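Local coordinates for YkuI protein (Bacillus subtilis, PDB 2BAS) that contains an EAL domain and probably acts as a phosphodiesterase on the second messenger cyclic di-GMP, at residues 238-246 with 277-288. Numbering follows the deposited sequence.
Sequences NFQLQYAWR and EFHQFITHEKKK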
ATOM      1  N   ASN A 238     -14.860 -15.491  14.405  1.00 66.99           N
ATOM      2  CA  ASN A 238     -14.538 -14.384  15.284  1.00 67.02           C
ATOM      3  C   ASN A 238     -13.287 -13.620  14.858  1.00 66.63           C
ATOM      4  O   ASN A 238     -13.302 -12.388  14.781  1.00 66.29           O
ATOM      5  CB  ASN A 238     -14.409 -14.862  16.723  1.00 68.05           C
ATOM      6  CG  ASN A 238     -14.678 -13.760  17.714  1.00 70.91           C
ATOM      7  OD1 ASN A 238     -15.529 -12.897  17.479  1.00 70.87           O
ATOM      8  ND2 ASN A 238     -13.961 -13.781  18.836  1.00 74.98           N
ATOM      9  N   PHE A 239     -12.217 -14.355  14.564  1.00 65.99           N
ATOM     10  CA  PHE A 239     -10.941 -13.750  14.173  1.00 65.03           C
ATOM     11  C   PHE A 239     -11.027 -12.897  12.897  1.00 65.05           C
ATOM     12  O   PHE A 239     -10.183 -12.017  12.674  1.00 65.32           O
ATOM     13  CB  PHE A 239      -9.835 -14.813  14.057  1.00 64.60           C
ATOM     14  CG  PHE A 239     -10.001 -15.753  12.889  1.00 67.18           C
ATOM     15  CD1 PHE A 239      -9.482 -15.427  11.629  1.00 68.02           C
ATOM     16  CD2 PHE A 239     -10.662 -16.970  13.048  1.00 65.79           C
ATOM     17  CE1 PHE A 239      -9.628 -16.293  10.549  1.00 65.65           C
ATOM     18  CE2 PHE A 239     -10.812 -17.842  11.975  1.00 64.99           C
ATOM     19  CZ  PHE A 239     -10.298 -17.500  10.724  1.00 66.36           C
ATOM     20  N   GLN A 240     -12.034 -13.167  12.064  1.00 64.27           N
ATOM     21  CA  GLN A 240     -12.250 -12.404  10.825  1.00 62.86           C
ATOM     22  C   GLN A 240     -12.888 -11.041  11.097  1.00 61.40           C
ATOM     23  O   GLN A 240     -12.517 -10.041  10.481  1.00 60.08           O
ATOM     24  CB  GLN A 240     -13.078 -13.217   9.828  1.00 63.33           C
ATOM     25  CG  GLN A 240     -12.299 -14.367   9.195  1.00 64.03           C
ATOM     26  CD  GLN A 240     -13.177 -15.390   8.497  1.00 65.29           C
ATOM     27  OE1 GLN A 240     -12.782 -15.959   7.482  1.00 69.35           O
ATOM     28  NE2 GLN A 240     -14.360 -15.638   9.041  1.00 62.00           N
ATOM     29  N   LEU A 241     -13.839 -11.013  12.030  1.00 61.65           N
ATOM     30  CA  LEU A 241     -14.454  -9.769  12.481  1.00 61.81           C
ATOM     31  C   LEU A 241     -13.408  -8.936  13.209  1.00 62.71           C
ATOM     32  O   LEU A 241     -13.277  -7.733  12.962  1.00 63.18           O
ATOM     33  CB  LEU A 241     -15.644 -10.053  13.400  1.00 62.23           C
ATOM     34  CG  LEU A 241     -16.424  -8.835  13.906  1.00 61.17           C
ATOM     35  CD1 LEU A 241     -17.007  -8.019  12.750  1.00 60.52           C
ATOM     36  CD2 LEU A 241     -17.510  -9.263  14.878  1.00 61.19           C
ATOM     37  N   GLN A 242     -12.668  -9.595  14.100  1.00 63.26           N
ATOM     38  CA  GLN A 242     -11.508  -9.014  14.767  1.00 63.71           C
ATOM     39  C   GLN A 242     -10.599  -8.369  13.731  1.00 63.31           C
ATOM     40  O   GLN A 242     -10.284  -7.183  13.827  1.00 64.18           O
ATOM     41  CB  GLN A 242     -10.767 -10.103  15.566  1.00 64.91           C
ATOM     42  CG  GLN A 242      -9.229  -9.999  15.620  1.00 69.14           C
ATOM     43  CD  GLN A 242      -8.716  -8.977  16.620  1.00 74.50           C
ATOM     44  OE1 GLN A 242      -8.767  -9.189  17.841  1.00 72.08           O
ATOM     45  NE2 GLN A 242      -8.194  -7.866  16.106  1.00 74.23           N
ATOM     46  N   TYR A 243     -10.214  -9.138  12.718  1.00 62.77           N
ATOM     47  CA  TYR A 243      -9.297  -8.634  11.715  1.00 63.15           C
ATOM     48  C   TYR A 243      -9.816  -7.372  11.026  1.00 63.30           C
ATOM     49  O   TYR A 243      -9.084  -6.382  10.921  1.00 63.88           O
ATOM     50  CB  TYR A 243      -8.943  -9.707  10.689  1.00 64.70           C
ATOM     51  CG  TYR A 243      -7.952  -9.207   9.681  1.00 67.84           C
ATOM     52  CD1 TYR A 243      -6.586  -9.327   9.910  1.00 67.35           C
ATOM     53  CD2 TYR A 243      -8.381  -8.574   8.504  1.00 71.03           C
ATOM     54  CE1 TYR A 243      -5.661  -8.840   8.985  1.00 70.74           C
ATOM     55  CE2 TYR A 243      -7.469  -8.082   7.574  1.00 72.36           C
ATOM     56  CZ  TYR A 243      -6.110  -8.220   7.823  1.00 72.90           C
ATOM     57  OH  TYR A 243      -5.200  -7.742   6.908  1.00 77.12           O
ATOM     58  N   ALA A 244     -11.065  -7.415  10.564  1.00 61.64           N
ATOM     59  CA  ALA A 244     -11.678  -6.295   9.842  1.00 61.20           C
ATOM     60  C   ALA A 244     -11.653  -5.020  10.668  1.00 61.58           C
ATOM     61  O   ALA A 244     -11.261  -3.947  10.198  1.00 60.56           O
ATOM     62  CB  ALA A 244     -13.108  -6.639   9.463  1.00 60.42           C
ATOM     63  N   TRP A 245     -12.063  -5.158  11.922  1.00 61.71           N
ATOM     64  CA  TRP A 245     -12.129  -4.038  12.822  1.00 60.88           C
ATOM     65  C   TRP A 245     -10.760  -3.404  13.093  1.00 62.47           C
ATOM     66  O   TRP A 245     -10.652  -2.179  13.148  1.00 65.03           O
ATOM     67  CB  TRP A 245     -12.793  -4.474  14.114  1.00 60.11           C
ATOM     68  CG  TRP A 245     -12.846  -3.399  15.103  1.00 60.42           C
ATOM     69  CD1 TRP A 245     -13.838  -2.481  15.257  1.00 58.86           C
ATOM     70  CD2 TRP A 245     -11.844  -3.090  16.077  1.00 56.39           C
ATOM     71  NE1 TRP A 245     -13.522  -1.624  16.280  1.00 61.73           N
ATOM     72  CE2 TRP A 245     -12.302  -1.973  16.799  1.00 55.41           C
ATOM     73  CE3 TRP A 245     -10.605  -3.652  16.408  1.00 54.57           C
ATOM     74  CZ2 TRP A 245     -11.578  -1.411  17.840  1.00 58.34           C
ATOM     75  CZ3 TRP A 245      -9.877  -3.093  17.446  1.00 60.54           C
ATOM     76  CH2 TRP A 245     -10.367  -1.981  18.153  1.00 61.09           C
ATOM     77  N   ARG A 246      -9.717  -4.214  13.265  1.00 62.25           N
ATOM     78  CA  ARG A 246      -8.391  -3.654  13.568  1.00 62.80           C
ATOM     79  C   ARG A 246      -7.731  -3.095  12.302  1.00 62.18           C
ATOM     80  O   ARG A 246      -6.774  -2.334  12.379  1.00 61.42           O
ATOM     81  CB  ARG A 246      -7.494  -4.683  14.279  1.00 62.97           C
ATOM     82  CG  ARG A 246      -6.406  -5.283  13.419  1.00 67.05           C
ATOM     83  CD  ARG A 246      -6.248  -6.771  13.634  1.00 71.18           C
ATOM     84  NE  ARG A 246      -5.480  -7.122  14.821  1.00 73.58           N
ATOM     85  CZ  ARG A 246      -5.151  -8.372  15.141  1.00 76.84           C
ATOM     86  NH1 ARG A 246      -5.534  -9.375  14.353  1.00 74.72           N
ATOM     87  NH2 ARG A 246      -4.446  -8.623  16.246  1.00 73.76           N
ATOM     88  N   GLU A 277     -18.785  -6.826  21.714  1.00 63.75           N
ATOM     89  CA  GLU A 277     -17.742  -7.568  21.017  1.00 64.46           C
ATOM     90  C   GLU A 277     -16.600  -6.643  20.571  1.00 64.10           C
ATOM     91  O   GLU A 277     -15.437  -7.062  20.527  1.00 63.31           O
ATOM     92  CB  GLU A 277     -18.331  -8.368  19.851  1.00 65.05           C
ATOM     93  CG  GLU A 277     -17.430  -9.494  19.341  1.00 67.54           C
ATOM     94  CD  GLU A 277     -18.209 -10.709  18.848  1.00 72.94           C
ATOM     95  OE1 GLU A 277     -17.774 -11.842  19.153  1.00 75.74           O
ATOM     96  OE2 GLU A 277     -19.255 -10.544  18.172  1.00 73.64           O
ATOM     97  N   PHE A 278     -16.932  -5.386  20.275  1.00 63.72           N
ATOM     98  CA  PHE A 278     -15.913  -4.399  19.931  1.00 64.02           C
ATOM     99  C   PHE A 278     -15.112  -3.943  21.154  1.00 65.19           C
ATOM    100  O   PHE A 278     -13.915  -3.661  21.040  1.00 66.30           O
ATOM    101  CB  PHE A 278     -16.495  -3.192  19.180  1.00 63.05           C
ATOM    102  CG  PHE A 278     -16.983  -3.506  17.782  1.00 62.98           C
ATOM    103  CD1 PHE A 278     -16.564  -4.658  17.109  1.00 62.95           C
ATOM    104  CD2 PHE A 278     -17.835  -2.621  17.118  1.00 63.29           C
ATOM    105  CE1 PHE A 278     -17.014  -4.943  15.811  1.00 60.10           C
ATOM    106  CE2 PHE A 278     -18.287  -2.892  15.819  1.00 59.22           C
ATOM    107  CZ  PHE A 278     -17.873  -4.055  15.167  1.00 59.13           C
ATOM    108  N   HIS A 279     -15.770  -3.866  22.315  1.00 65.53           N
ATOM    109  CA  HIS A 279     -15.096  -3.478  23.556  1.00 66.02           C
ATOM    110  C   HIS A 279     -13.978  -4.445  23.929  1.00 64.73           C
ATOM    111  O   HIS A 279     -12.968  -4.035  24.503  1.00 64.48           O
ATOM    112  CB  HIS A 279     -16.079  -3.355  24.719  1.00 67.57           C
ATOM    113  CG  HIS A 279     -16.794  -2.041  24.772  1.00 72.22           C
ATOM    114  ND1 HIS A 279     -18.153  -1.919  24.532  1.00 74.26           N
ATOM    115  CD2 HIS A 279     -16.339  -0.790  25.047  1.00 73.50           C
ATOM    116  CE1 HIS A 279     -18.504  -0.651  24.656  1.00 74.41           C
ATOM    117  NE2 HIS A 279     -17.422   0.055  24.965  1.00 78.00           N
ATOM    118  N   GLN A 280     -14.176  -5.724  23.621  1.00 63.24           N
ATOM    119  CA  GLN A 280     -13.137  -6.721  23.811  1.00 63.25           C
ATOM    120  C   GLN A 280     -11.964  -6.367  22.900  1.00 63.57           C
ATOM    121  O   GLN A 280     -10.824  -6.315  23.364  1.00 64.67           O
ATOM    122  CB  GLN A 280     -13.649  -8.130  23.513  1.00 62.96           C
ATOM    123  CG  GLN A 280     -14.822  -8.578  24.391  1.00 64.65           C
ATOM    124  CD  GLN A 280     -15.496  -9.851  23.885  1.00 64.50           C
ATOM    125  OE1 GLN A 280     -14.875 -10.913  23.821  1.00 67.46           O
ATOM    126  NE2 GLN A 280     -16.776  -9.749  23.534  1.00 63.63           N
ATOM    127  N   PHE A 281     -12.261  -6.087  21.623  1.00 62.14           N
ATOM    128  CA  PHE A 281     -11.255  -5.677  20.636  1.00 61.23           C
ATOM    129  C   PHE A 281     -10.467  -4.440  21.074  1.00 62.77           C
ATOM    130  O   PHE A 281      -9.241  -4.396  20.918  1.00 62.33           O
ATOM    131  CB  PHE A 281     -11.879  -5.393  19.267  1.00 60.06           C
ATOM    132  CG  PHE A 281     -12.596  -6.570  18.642  1.00 60.67           C
ATOM    133  CD1 PHE A 281     -13.716  -6.362  17.850  1.00 55.58           C
ATOM    134  CD2 PHE A 281     -12.158  -7.876  18.838  1.00 62.45           C
ATOM    135  CE1 PHE A 281     -14.387  -7.427  17.260  1.00 54.51           C
ATOM    136  CE2 PHE A 281     -12.836  -8.951  18.253  1.00 59.20           C
ATOM    137  CZ  PHE A 281     -13.947  -8.720  17.462  1.00 55.48           C
ATOM    138  N   ILE A 282     -11.172  -3.443  21.612  1.00 62.68           N
ATOM    139  CA  ILE A 282     -10.536  -2.210  22.087  1.00 62.47           C
ATOM    140  C   ILE A 282      -9.565  -2.492  23.238  1.00 63.26           C
ATOM    141  O   ILE A 282      -8.396  -2.113  23.166  1.00 64.24           O
ATOM    142  CB  ILE A 282     -11.581  -1.138  22.492  1.00 62.42           C
ATOM    143  CG1 ILE A 282     -12.377  -0.683  21.264  1.00 60.44           C
ATOM    144  CG2 ILE A 282     -10.906   0.058  23.180  1.00 62.32           C
ATOM    145  CD1 ILE A 282     -13.582   0.184  21.588  1.00 62.49           C
ATOM    146  N   THR A 283     -10.047  -3.173  24.276  1.00 63.32           N
ATOM    147  CA  THR A 283      -9.232  -3.508  25.455  1.00 63.69           C
ATOM    148  C   THR A 283      -8.025  -4.390  25.124  1.00 63.74           C
ATOM    149  O   THR A 283      -6.961  -4.242  25.724  1.00 61.81           O
ATOM    150  CB  THR A 283     -10.075  -4.170  26.566  1.00 62.95           C
ATOM    151  OG1 THR A 283     -10.866  -5.217  25.996  1.00 68.19           O
ATOM    152  CG2 THR A 283     -11.010  -3.154  27.209  1.00 63.13           C
ATOM    153  N   HIS A 284      -8.189  -5.298  24.161  1.00 65.41           N
ATOM    154  CA  HIS A 284      -7.081  -6.140  23.720  1.00 65.52           C
ATOM    155  C   HIS A 284      -6.057  -5.316  22.941  1.00 64.94           C
ATOM    156  O   HIS A 284      -4.855  -5.587  23.027  1.00 65.19           O
ATOM    157  CB  HIS A 284      -7.567  -7.343  22.903  1.00 65.90           C
ATOM    158  CG  HIS A 284      -6.463  -8.253  22.450  1.00 68.43           C
ATOM    159  ND1 HIS A 284      -5.748  -9.050  23.320  1.00 70.17           N
ATOM    160  CD2 HIS A 284      -5.952  -8.492  21.218  1.00 66.80           C
ATOM    161  CE1 HIS A 284      -4.846  -9.739  22.642  1.00 68.19           C
ATOM    162  NE2 HIS A 284      -4.951  -9.420  21.366  1.00 66.44           N
ATOM    163  N   GLU A 285      -6.532  -4.312  22.201  1.00 64.17           N
ATOM    164  CA  GLU A 285      -5.643  -3.424  21.441  1.00 64.33           C
ATOM    165  C   GLU A 285      -4.946  -2.392  22.317  1.00 64.78           C
ATOM    166  O   GLU A 285      -3.765  -2.074  22.080  1.00 63.56           O
ATOM    167  CB  GLU A 285      -6.365  -2.727  20.293  1.00 63.33           C
ATOM    168  CG  GLU A 285      -6.646  -3.626  19.102  1.00 68.35           C
ATOM    169  CD  GLU A 285      -5.395  -4.191  18.437  1.00 71.33           C
ATOM    170  OE1 GLU A 285      -4.343  -3.495  18.393  1.00 67.68           O
ATOM    171  OE2 GLU A 285      -5.489  -5.339  17.936  1.00 72.01           O
ATOM    172  N   LYS A 286      -5.678  -1.870  23.311  1.00 63.74           N
ATOM    173  CA  LYS A 286      -5.112  -0.940  24.282  1.00 63.27           C
ATOM    174  C   LYS A 286      -3.906  -1.621  24.914  1.00 64.20           C
ATOM    175  O   LYS A 286      -2.794  -1.085  24.878  1.00 62.93           O
ATOM    176  CB  LYS A 286      -6.125  -0.559  25.373  1.00 63.51           C
ATOM    177  CG  LYS A 286      -7.399   0.160  24.901  1.00 63.46           C
ATOM    178  CD  LYS A 286      -7.156   1.605  24.472  1.00 61.85           C
ATOM    179  CE  LYS A 286      -7.291   2.575  25.623  1.00 62.93           C
ATOM    180  NZ  LYS A 286      -8.637   2.502  26.230  1.00 65.45           N
ATOM    181  N   LYS A 287      -4.147  -2.821  25.449  1.00 65.36           N
ATOM    182  CA  LYS A 287      -3.138  -3.647  26.119  1.00 67.46           C
ATOM    183  C   LYS A 287      -1.964  -3.949  25.197  1.00 68.49           C
ATOM    184  O   LYS A 287      -0.815  -3.940  25.630  1.00 70.39           O
ATOM    185  CB  LYS A 287      -3.770  -4.953  26.625  1.00 66.79           C
ATOM    186  CG  LYS A 287      -2.847  -5.853  27.457  1.00 69.33           C
ATOM    187  CD  LYS A 287      -3.594  -7.008  28.139  1.00 70.40           C
ATOM    188  CE  LYS A 287      -4.093  -8.063  27.143  1.00 77.21           C
ATOM    189  NZ  LYS A 287      -5.011  -9.075  27.763  1.00 78.94           N
ATOM    190  N   LYS A 288      -2.262  -4.196  23.926  1.00 68.78           N
ATOM    191  CA  LYS A 288      -1.246  -4.497  22.933  1.00 68.00           C
ATOM    192  C   LYS A 288      -0.381  -3.276  22.614  1.00 66.89           C
ATOM    193  O   LYS A 288       0.826  -3.404  22.452  1.00 69.17           O
ATOM    194  CB  LYS A 288      -1.914  -5.034  21.668  1.00 68.72           C
ATOM    195  CG  LYS A 288      -0.973  -5.652  20.654  1.00 69.00           C
ATOM    196  CD  LYS A 288      -1.775  -6.453  19.638  1.00 67.81           C
ATOM    197  CE  LYS A 288      -0.897  -7.024  18.543  1.00 67.07           C
ATOM    198  NZ  LYS A 288      -1.740  -7.859  17.639  1.00 74.08           N
TER
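Leu241 is the first apolar residue of helix 238-246 to meet helix 277-288: its CG lies 4.2 Å from Phe281 CE1, while CD1 reaches the edge of the Phe278 ring. Beside its CD2 runs the carboxylate of Glu277, whose OE1 is hydrogen-bonded to Tyr256 OH. Gln242 then lays its CA over one face of Phe281, 4.0 Å from the ring centroid, in a CH-pi contact; Glu277 O sits over the opposite face. Trp245 follows as a knob among Phe278, Phe281, Ile282 and Glu285. With CG anti to the backbone N (chi1 178°), its indole slides past Phe281 in the opposite direction: the five-membered ring makes an offset stack with Phe278, planes 26° apart, and Phe281 CB lies 3.7 Å from the centroid of the six-membered ring. CZ2 touches Ile282 CG1 at 3.6 Å, and Ser369 of the second subunit packs on the indole. Cutting the indole back to an alanine is likely to leave Phe278 without its stacking partner and a gap between the helices. Arg246 ends the helix with a long salt bridge, NE to Glu285 OE2 at 3.6 Å. Crossing at -64°, knob into hole around an aromatic cluster, the contact joins an EAL-barrel helix to long helix 271-311.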